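RNA-directed RNA polymerase (Infectious pancreatic necrosis virus, PDB 3ZED) probably copies the viral RNA genome as an RNA-dependent RNA polymerase, found both free and covalently attached to the genomic RNA. Local coordinates at residues 503-508 with 513-518; 489-492 with 496-499; 611-616 with 632-637. All coordinates share one frame; numbering follows the deposited sequence.

Interaction 1 (503-508 with 513-518); sequences EFMDLE and INFKIE. With K (potassium ion), chain K.
The Phe515 ring carries Glu508 on one face, the CG methylene standing 3.7 Å from the ring centroid, a CH-pi contact. At the edge of the same ring, in its plane, lies the backbone O of Phe504, 3.4 Å from Phe515 CZ. The Phe504 ring meets Phe515 obliquely, planes at 68°, CE1 to CE1, and Leu507 CD1 lies over one face of the Phe504 ring. Met505, its chain bent at chi2 and chi3, runs past Phe515 in the opposite direction as a Met-aromatic contact, SD 3.7 Å from Phe515 CE1; the same sulfur touches Ile517 CD1. Phe515 reaches the helical turns because its CG sits between backbone N and carbonyl carbon (chi1 53°). Beyond its CG, Glu508 extends to the strand, where Phe515 N donates to Glu508 OE2 at 3.0 Å, onto its anti lone pair, nearly straight at 160°. That oxygen also pairs with Arg181. Next to it, Asn514 OD1 binds potassium at 2.8 Å, completing a site with Val177, Asn182, Asn184, Asn409 and Gly512, while Asn514 ND2 donates to Glu404 OE1. A buried carboxylate thus ties the start of palm-domain strand 515-521 to helix 507-511, and the arginine would probably keep it ionised.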
loop_
_atom_site.group_PDB
_atom_site.type_symbol
_atom_site.label_atom_id
_atom_site.label_comp_id
_atom_site.label_asym_id
_atom_site.label_seq_id
_atom_site.Cartn_x
_atom_site.Cartn_y
_atom_site.Cartn_z
ATOM N N GLU B 503 -7.598 -25.828 13.975
ATOM C CA GLU B 503 -6.148 -25.716 14.170
ATOM C C GLU B 503 -5.564 -24.523 13.418
ATOM O O GLU B 503 -4.654 -23.879 13.938
ATOM C CB GLU B 503 -5.420 -27.001 13.733
ATOM C CG GLU B 503 -5.649 -28.205 14.633
ATOM C CD GLU B 503 -6.975 -28.926 14.469
ATOM O OE1 GLU B 503 -7.487 -29.000 13.328
ATOM O OE2 GLU B 503 -7.508 -29.413 15.492
ATOM N N PHE B 504 -6.082 -24.226 12.206
ATOM C CA PHE B 504 -5.622 -23.070 11.437
ATOM C C PHE B 504 -6.247 -21.797 12.005
ATOM O O PHE B 504 -5.547 -20.804 12.168
ATOM C CB PHE B 504 -5.950 -23.203 9.945
ATOM C CG PHE B 504 -5.367 -22.102 9.083
ATOM C CD1 PHE B 504 -6.067 -20.915 8.866
ATOM C CD2 PHE B 504 -4.136 -22.267 8.453
ATOM C CE1 PHE B 504 -5.535 -19.912 8.048
ATOM C CE2 PHE B 504 -3.600 -21.252 7.641
ATOM C CZ PHE B 504 -4.294 -20.075 7.469
ATOM N N MET B 505 -7.567 -21.830 12.322
ATOM C CA MET B 505 -8.277 -20.676 12.862
ATOM C C MET B 505 -7.731 -20.284 14.221
ATOM O O MET B 505 -7.781 -19.105 14.550
ATOM C CB MET B 505 -9.796 -20.897 12.905
ATOM C CG MET B 505 -10.466 -20.811 11.537
ATOM S SD MET B 505 -9.797 -19.589 10.354
ATOM C CE MET B 505 -10.301 -18.021 11.155
ATOM N N ASP B 506 -7.124 -21.244 14.960
ATOM C CA ASP B 506 -6.488 -21.021 16.257
ATOM C C ASP B 506 -5.258 -20.114 16.141
ATOM O O ASP B 506 -4.829 -19.550 17.148
ATOM C CB ASP B 506 -6.086 -22.361 16.880
ATOM C CG ASP B 506 -7.207 -23.129 17.567
ATOM O OD1 ASP B 506 -8.353 -22.605 17.622
ATOM O OD2 ASP B 506 -6.942 -24.261 18.045
ATOM N N LEU B 507 -4.700 -19.952 14.920
ATOM C CA LEU B 507 -3.547 -19.083 14.694
ATOM C C LEU B 507 -3.943 -17.613 14.907
ATOM O O LEU B 507 -3.071 -16.791 15.157
ATOM C CB LEU B 507 -2.889 -19.297 13.316
ATOM C CG LEU B 507 -2.402 -20.729 12.992
ATOM C CD1 LEU B 507 -2.080 -20.883 11.516
ATOM C CD2 LEU B 507 -1.236 -21.158 13.843
ATOM N N GLU B 508 -5.259 -17.292 14.879
ATOM C CA GLU B 508 -5.723 -15.929 15.145
ATOM C C GLU B 508 -5.303 -15.506 16.553
ATOM O O GLU B 508 -4.646 -14.474 16.713
ATOM C CB GLU B 508 -7.243 -15.814 15.004
ATOM C CG GLU B 508 -7.783 -15.672 13.595
ATOM C CD GLU B 508 -9.235 -15.221 13.607
ATOM O OE1 GLU B 508 -10.052 -15.821 14.344
ATOM O OE2 GLU B 508 -9.540 -14.207 12.944
ATOM N N ILE B 513 -3.511 -11.687 15.255
ATOM C CA ILE B 513 -3.840 -11.203 13.917
ATOM C C ILE B 513 -5.107 -11.912 13.433
ATOM O O ILE B 513 -5.132 -13.138 13.321
ATOM C CB ILE B 513 -2.633 -11.379 12.935
ATOM C CG1 ILE B 513 -1.396 -10.605 13.437
ATOM C CG2 ILE B 513 -3.002 -10.904 11.509
ATOM C CD1 ILE B 513 -0.021 -11.104 12.897
ATOM N N ASN B 514 -6.162 -11.129 13.166
ATOM C CA ASN B 514 -7.436 -11.621 12.639
ATOM C C ASN B 514 -7.304 -11.888 11.160
ATOM O O ASN B 514 -6.690 -11.100 10.442
ATOM C CB ASN B 514 -8.557 -10.594 12.871
ATOM C CG ASN B 514 -8.865 -10.257 14.301
ATOM O OD1 ASN B 514 -8.004 -10.283 15.169
ATOM N ND2 ASN B 514 -10.089 -9.871 14.568
ATOM N N PHE B 515 -7.915 -12.961 10.684
ATOM C CA PHE B 515 -7.889 -13.272 9.255
ATOM C C PHE B 515 -9.093 -14.098 8.914
ATOM O O PHE B 515 -9.721 -14.688 9.802
ATOM C CB PHE B 515 -6.590 -14.026 8.863
ATOM C CG PHE B 515 -6.279 -15.267 9.683
ATOM C CD1 PHE B 515 -6.979 -16.452 9.480
ATOM C CD2 PHE B 515 -5.269 -15.254 10.639
ATOM C CE1 PHE B 515 -6.710 -17.584 10.260
ATOM C CE2 PHE B 515 -4.973 -16.396 11.390
ATOM C CZ PHE B 515 -5.694 -17.554 11.197
ATOM N N LYS B 516 -9.408 -14.186 7.626
ATOM C CA LYS B 516 -10.499 -15.051 7.189
ATOM C C LYS B 516 -10.197 -15.658 5.851
ATOM O O LYS B 516 -9.466 -15.090 5.036
ATOM C CB LYS B 516 -11.897 -14.406 7.212
ATOM C CG LYS B 516 -12.064 -13.005 6.660
ATOM C CD LYS B 516 -13.510 -12.542 6.907
ATOM C CE LYS B 516 -13.681 -11.040 6.886
ATOM N NZ LYS B 516 -14.313 -10.565 5.625
ATOM N N ILE B 517 -10.727 -16.864 5.657
ATOM C CA ILE B 517 -10.621 -17.605 4.414
ATOM C C ILE B 517 -11.655 -16.974 3.507
ATOM O O ILE B 517 -12.857 -17.043 3.787
ATOM C CB ILE B 517 -10.790 -19.143 4.621
ATOM C CG1 ILE B 517 -9.545 -19.775 5.271
ATOM C CG2 ILE B 517 -11.042 -19.828 3.275
ATOM C CD1 ILE B 517 -9.299 -19.514 6.695
ATOM N N GLU B 518 -11.175 -16.305 2.459
ATOM C CA GLU B 518 -11.994 -15.566 1.504
ATOM C C GLU B 518 -12.423 -16.404 0.318
ATOM O O GLU B 518 -13.446 -16.097 -0.313
ATOM C CB GLU B 518 -11.227 -14.327 1.000
ATOM C CG GLU B 518 -11.021 -13.265 2.076
ATOM C CD GLU B 518 -12.253 -12.559 2.627
ATOM O OE1 GLU B 518 -13.383 -12.831 2.153
ATOM O OE2 GLU B 518 -12.079 -11.703 3.522
HETATM K K K K . -6.207 -8.398 16.159
#

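Interaction 2 (489-492 with 496-499); sequences AEWV and KPNP
Trp491 and Lys496 meet through backbone and side chain together. Lys496 N donates to Trp491 O at 2.8 Å, the donor tilted somewhat from the carbonyl plane, and so gives the carbonyl near the end of helix 476-493 a partner from the loop. A second, weak bond runs the other way: Trp491 NE1 approaches Pro497 O at 3.2 Å with a bent N-H angle of 123°, the oxygen lying at the indole edge in its plane. Gln394 divides its amide between the two segments, its OE1 taking a further weak bond from Trp491 NE1 and its NE2 serving Lys496 O. The indole N-H is therefore shared between two acceptors, neither of them strong. This is a helix exit in the palm domain, where the chain leaves helix 476-493, turns at Lys496 with both backbone angles positive, and passes through two prolines toward helix 502-505. The turn sets Lys496 CA over the five-membered ring, 3.7 Å from its centroid, in a CH-pi contact. From there the aliphatic chain follows the indole face, CB near Trp491 CE2 and CD 3.7 Å from Trp491 CH2. A bend at chi3 (-87°) then carries the ammonium onward to a salt bridge with Asp381. Next in the chain, Pro497 CD packs 3.8 Å from Trp491 CD1, and the same carbon lies 3.4 Å from Trp491 O.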
loop_
_atom_site.group_PDB
_atom_site.type_symbol
_atom_site.label_atom_id
_atom_site.label_comp_id
_atom_site.label_asym_id
_atom_site.label_seq_id
_atom_site.Cartn_x
_atom_site.Cartn_y
_atom_site.Cartn_z
ATOM N N ALA B 489 4.412 -18.218 9.064
ATOM C CA ALA B 489 5.426 -18.881 9.900
ATOM C C ALA B 489 4.770 -19.786 10.964
ATOM O O ALA B 489 5.260 -20.885 11.223
ATOM C CB ALA B 489 6.310 -17.846 10.572
ATOM N N GLU B 490 3.650 -19.326 11.557
ATOM C CA GLU B 490 2.909 -20.076 12.573
ATOM C C GLU B 490 2.163 -21.257 11.938
ATOM O O GLU B 490 2.062 -22.295 12.568
ATOM C CB GLU B 490 1.955 -19.164 13.366
ATOM C CG GLU B 490 2.677 -18.284 14.376
ATOM C CD GLU B 490 3.410 -19.020 15.479
ATOM O OE1 GLU B 490 2.887 -20.039 15.992
ATOM O OE2 GLU B 490 4.524 -18.573 15.829
ATOM N N TRP B 491 1.708 -21.118 10.684
ATOM C CA TRP B 491 1.064 -22.205 9.934
ATOM C C TRP B 491 2.094 -23.311 9.688
ATOM O O TRP B 491 1.811 -24.471 9.984
ATOM C CB TRP B 491 0.462 -21.665 8.628
ATOM C CG TRP B 491 0.105 -22.684 7.584
ATOM C CD1 TRP B 491 -0.975 -23.518 7.586
ATOM C CD2 TRP B 491 0.766 -22.883 6.326
ATOM N NE1 TRP B 491 -1.021 -24.237 6.415
ATOM C CE2 TRP B 491 0.041 -23.872 5.624
ATOM C CE3 TRP B 491 1.908 -22.314 5.716
ATOM C CZ2 TRP B 491 0.435 -24.330 4.352
ATOM C CZ3 TRP B 491 2.293 -22.765 4.459
ATOM C CH2 TRP B 491 1.563 -23.763 3.790
ATOM N N VAL B 492 3.316 -22.938 9.259
ATOM C CA VAL B 492 4.426 -23.872 9.027
ATOM C C VAL B 492 4.797 -24.559 10.366
ATOM O O VAL B 492 4.891 -25.788 10.403
ATOM C CB VAL B 492 5.650 -23.171 8.360
ATOM C CG1 VAL B 492 6.872 -24.095 8.291
ATOM C CG2 VAL B 492 5.297 -22.644 6.964
ATOM N N LYS B 496 1.520 -27.151 9.114
ATOM C CA LYS B 496 0.693 -26.743 7.981
ATOM C C LYS B 496 -0.773 -27.280 8.104
ATOM O O LYS B 496 -1.246 -27.984 7.193
ATOM C CB LYS B 496 1.347 -27.129 6.630
ATOM C CG LYS B 496 2.703 -26.457 6.405
ATOM C CD LYS B 496 3.306 -26.735 5.046
ATOM C CE LYS B 496 4.119 -27.997 4.983
ATOM N NZ LYS B 496 4.621 -28.251 3.603
ATOM N N PRO B 497 -1.524 -26.941 9.194
ATOM C CA PRO B 497 -2.932 -27.388 9.275
ATOM C C PRO B 497 -3.760 -26.781 8.142
ATOM O O PRO B 497 -3.521 -25.635 7.744
ATOM C CB PRO B 497 -3.400 -26.867 10.641
ATOM C CG PRO B 497 -2.500 -25.699 10.928
ATOM C CD PRO B 497 -1.173 -26.087 10.350
ATOM N N ASN B 498 -4.715 -27.558 7.616
ATOM C CA ASN B 498 -5.574 -27.121 6.533
ATOM C C ASN B 498 -6.306 -25.824 6.927
ATOM O O ASN B 498 -6.849 -25.749 8.022
ATOM C CB ASN B 498 -6.562 -28.223 6.144
ATOM C CG ASN B 498 -7.417 -27.857 4.969
ATOM O OD1 ASN B 498 -8.374 -27.083 5.092
ATOM N ND2 ASN B 498 -7.041 -28.339 3.792
ATOM N N PRO B 499 -6.336 -24.797 6.047
ATOM C CA PRO B 499 -7.001 -23.532 6.398
ATOM C C PRO B 499 -8.467 -23.637 6.865
ATOM O O PRO B 499 -8.921 -22.714 7.545
ATOM C CB PRO B 499 -6.885 -22.715 5.104
ATOM C CG PRO B 499 -5.609 -23.181 4.512
ATOM C CD PRO B 499 -5.672 -24.679 4.729
#

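Interaction 3 (611-616 with 632-637); sequences VRYEAI and KHMSLD
Tyr613 and Met634 make the apolar part of this contact. Met634 CB stands over the centre of the tyrosine ring, 3.6 Å from its centroid and only 6° off the normal, a CH-pi contact. With CG anti to its own carbonyl carbon (chi1 -75°) and a further bend at chi2, the methionine turns along the ring, bringing SD to 4.6 Å from the Tyr613 ring centroid, an oblique Met-aromatic contact. Arg612 CD lies over the opposite face, offset toward the rim, so the ring is sandwiched between aliphatic groups. Nearer the backbone, Tyr613 CB packs 4.0 Å from Ser635 CB. The polar part is one hydrogen bond across the segments: Ser635 OG donates to Glu614 OE1 at 2.7 Å, coming from above the carboxylate plane. Arg617 pairs with the same oxygen, and OE2 is taken by Arg639 and Leu675 N; this surrounded carboxylate is probably charged although buried. The tyrosine hydroxyl bonds to Asp124. In the thumb domain, helices 604-621 and 625-645 form an antiparallel helical hairpin; the axes of segments 611-616 and 632-637 approach to 8.6 Å, their directions 147° apart. Helix 125-137 packs against Met634 and His633, while helix 580-588 receives Ile616 from helix 604-621.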
loop_
_atom_site.group_PDB
_atom_site.type_symbol
_atom_site.label_atom_id
_atom_site.label_comp_id
_atom_site.label_asym_id
_atom_site.label_seq_id
_atom_site.Cartn_x
_atom_site.Cartn_y
_atom_site.Cartn_z
ATOM N N VAL B 611 -11.639 5.206 -23.475
ATOM C CA VAL B 611 -10.731 4.508 -22.559
ATOM C C VAL B 611 -11.534 3.538 -21.638
ATOM O O VAL B 611 -11.166 2.376 -21.524
ATOM C CB VAL B 611 -9.850 5.507 -21.752
ATOM C CG1 VAL B 611 -9.091 4.815 -20.614
ATOM C CG2 VAL B 611 -8.861 6.233 -22.672
ATOM N N ARG B 612 -12.621 4.013 -21.027
ATOM C CA ARG B 612 -13.488 3.245 -20.124
ATOM C C ARG B 612 -13.950 1.917 -20.758
ATOM O O ARG B 612 -13.805 0.874 -20.133
ATOM C CB ARG B 612 -14.701 4.101 -19.720
ATOM C CG ARG B 612 -15.812 3.334 -19.006
ATOM C CD ARG B 612 -17.153 4.003 -19.225
ATOM N NE ARG B 612 -17.294 5.187 -18.382
ATOM C CZ ARG B 612 -18.403 5.901 -18.284
ATOM N NH1 ARG B 612 -19.482 5.564 -18.981
ATOM N NH2 ARG B 612 -18.450 6.948 -17.476
ATOM N N TYR B 613 -14.486 1.962 -21.990
ATOM C CA TYR B 613 -14.967 0.775 -22.694
ATOM C C TYR B 613 -13.823 -0.098 -23.224
ATOM O O TYR B 613 -13.970 -1.306 -23.214
ATOM C CB TYR B 613 -15.939 1.164 -23.810
ATOM C CG TYR B 613 -17.204 1.763 -23.239
ATOM C CD1 TYR B 613 -18.035 1.019 -22.398
ATOM C CD2 TYR B 613 -17.519 3.104 -23.446
ATOM C CE1 TYR B 613 -19.160 1.583 -21.805
ATOM C CE2 TYR B 613 -18.639 3.684 -22.847
ATOM C CZ TYR B 613 -19.456 2.919 -22.026
ATOM O OH TYR B 613 -20.601 3.446 -21.487
ATOM N N GLU B 614 -12.674 0.478 -23.609
ATOM C CA GLU B 614 -11.532 -0.309 -24.060
ATOM C C GLU B 614 -10.854 -1.031 -22.888
ATOM O O GLU B 614 -10.506 -2.202 -23.028
ATOM C CB GLU B 614 -10.502 0.566 -24.809
ATOM C CG GLU B 614 -10.956 1.097 -26.162
ATOM C CD GLU B 614 -11.195 0.063 -27.246
ATOM O OE1 GLU B 614 -12.252 -0.603 -27.223
ATOM O OE2 GLU B 614 -10.339 -0.056 -28.146
ATOM N N ALA B 615 -10.682 -0.344 -21.730
ATOM C CA ALA B 615 -10.033 -0.912 -20.545
ATOM C C ALA B 615 -10.852 -2.048 -19.951
ATOM O O ALA B 615 -10.268 -3.081 -19.632
ATOM C CB ALA B 615 -9.767 0.155 -19.502
ATOM N N ILE B 616 -12.191 -1.913 -19.875
ATOM C CA ILE B 616 -13.052 -2.984 -19.358
ATOM C C ILE B 616 -12.918 -4.258 -20.277
ATOM O O ILE B 616 -12.884 -5.387 -19.769
ATOM C CB ILE B 616 -14.524 -2.548 -19.091
ATOM C CG1 ILE B 616 -15.210 -3.484 -18.081
ATOM C CG2 ILE B 616 -15.370 -2.405 -20.353
ATOM C CD1 ILE B 616 -14.827 -3.262 -16.581
ATOM N N LYS B 632 -17.684 -3.244 -27.110
ATOM C CA LYS B 632 -17.089 -2.991 -28.438
ATOM C C LYS B 632 -17.951 -1.963 -29.178
ATOM O O LYS B 632 -17.425 -0.982 -29.703
ATOM C CB LYS B 632 -16.947 -4.289 -29.270
ATOM C CG LYS B 632 -16.321 -4.099 -30.655
ATOM C CD LYS B 632 -16.246 -5.413 -31.442
ATOM C CE LYS B 632 -15.278 -5.315 -32.609
ATOM N NZ LYS B 632 -15.049 -6.618 -33.324
ATOM N N HIS B 633 -19.281 -2.177 -29.160
ATOM C CA HIS B 633 -20.255 -1.282 -29.775
ATOM C C HIS B 633 -20.132 0.131 -29.197
ATOM O O HIS B 633 -20.050 1.095 -29.949
ATOM C CB HIS B 633 -21.684 -1.811 -29.584
ATOM C CG HIS B 633 -22.720 -0.884 -30.141
ATOM N ND1 HIS B 633 -23.369 0.035 -29.338
ATOM C CD2 HIS B 633 -23.125 -0.706 -31.420
ATOM C CE1 HIS B 633 -24.191 0.696 -30.145
ATOM N NE2 HIS B 633 -24.066 0.295 -31.403
ATOM N N MET B 634 -20.082 0.241 -27.866
ATOM C CA MET B 634 -19.939 1.506 -27.151
ATOM C C MET B 634 -18.627 2.197 -27.512
ATOM O O MET B 634 -18.623 3.402 -27.739
ATOM C CB MET B 634 -20.025 1.283 -25.640
ATOM C CG MET B 634 -21.427 1.026 -25.158
ATOM S SD MET B 634 -22.331 2.561 -24.862
ATOM C CE MET B 634 -23.147 2.783 -26.404
ATOM N N SER B 635 -17.527 1.427 -27.584
ATOM C CA SER B 635 -16.194 1.925 -27.909
ATOM C C SER B 635 -16.125 2.470 -29.349
ATOM O O SER B 635 -15.541 3.534 -29.562
ATOM C CB SER B 635 -15.160 0.826 -27.710
ATOM O OG SER B 635 -13.956 1.164 -28.376
ATOM N N LEU B 636 -16.720 1.755 -30.322
ATOM C CA LEU B 636 -16.701 2.177 -31.725
ATOM C C LEU B 636 -17.667 3.353 -31.957
ATOM O O LEU B 636 -17.320 4.270 -32.701
ATOM C CB LEU B 636 -16.999 1.003 -32.676
ATOM C CG LEU B 636 -15.933 -0.127 -32.748
ATOM C CD1 LEU B 636 -16.419 -1.296 -33.599
ATOM C CD2 LEU B 636 -14.602 0.375 -33.315
ATOM N N ASP B 637 -18.837 3.360 -31.276
ATOM C CA ASP B 637 -19.808 4.452 -31.370
ATOM C C ASP B 637 -19.217 5.749 -30.790
ATOM O O ASP B 637 -19.423 6.810 -31.377
ATOM C CB ASP B 637 -21.129 4.094 -30.670
ATOM C CG ASP B 637 -22.272 5.062 -30.937
ATOM O OD1 ASP B 637 -22.755 5.109 -32.095
ATOM O OD2 ASP B 637 -22.715 5.738 -29.979
#

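Interactions 1 and 2 are neighbouring parts of the palm domain, with centres 10 Å apart, and touch each other through Phe504 and Ile517. Phe504 of interaction 1 is the junction: its CE2 lies 3.5 Å from Trp491 CD1, the rings at about 75°, and its CG 3.5 Å from Pro499 CA. Ile517 CD1 adds a touch at 3.3 Å to Pro499 O. Only interaction 1 supplies a potassium ligand, Asn514; a second potassium ion lies about 13 Å from the Val492 side chain of interaction 2. Interaction 3 belongs to the thumb, its centre about 42 Å from that of interaction 1 and 45 Å from that of interaction 2, without touching either. All three lie away from the predicted GTP-binding site.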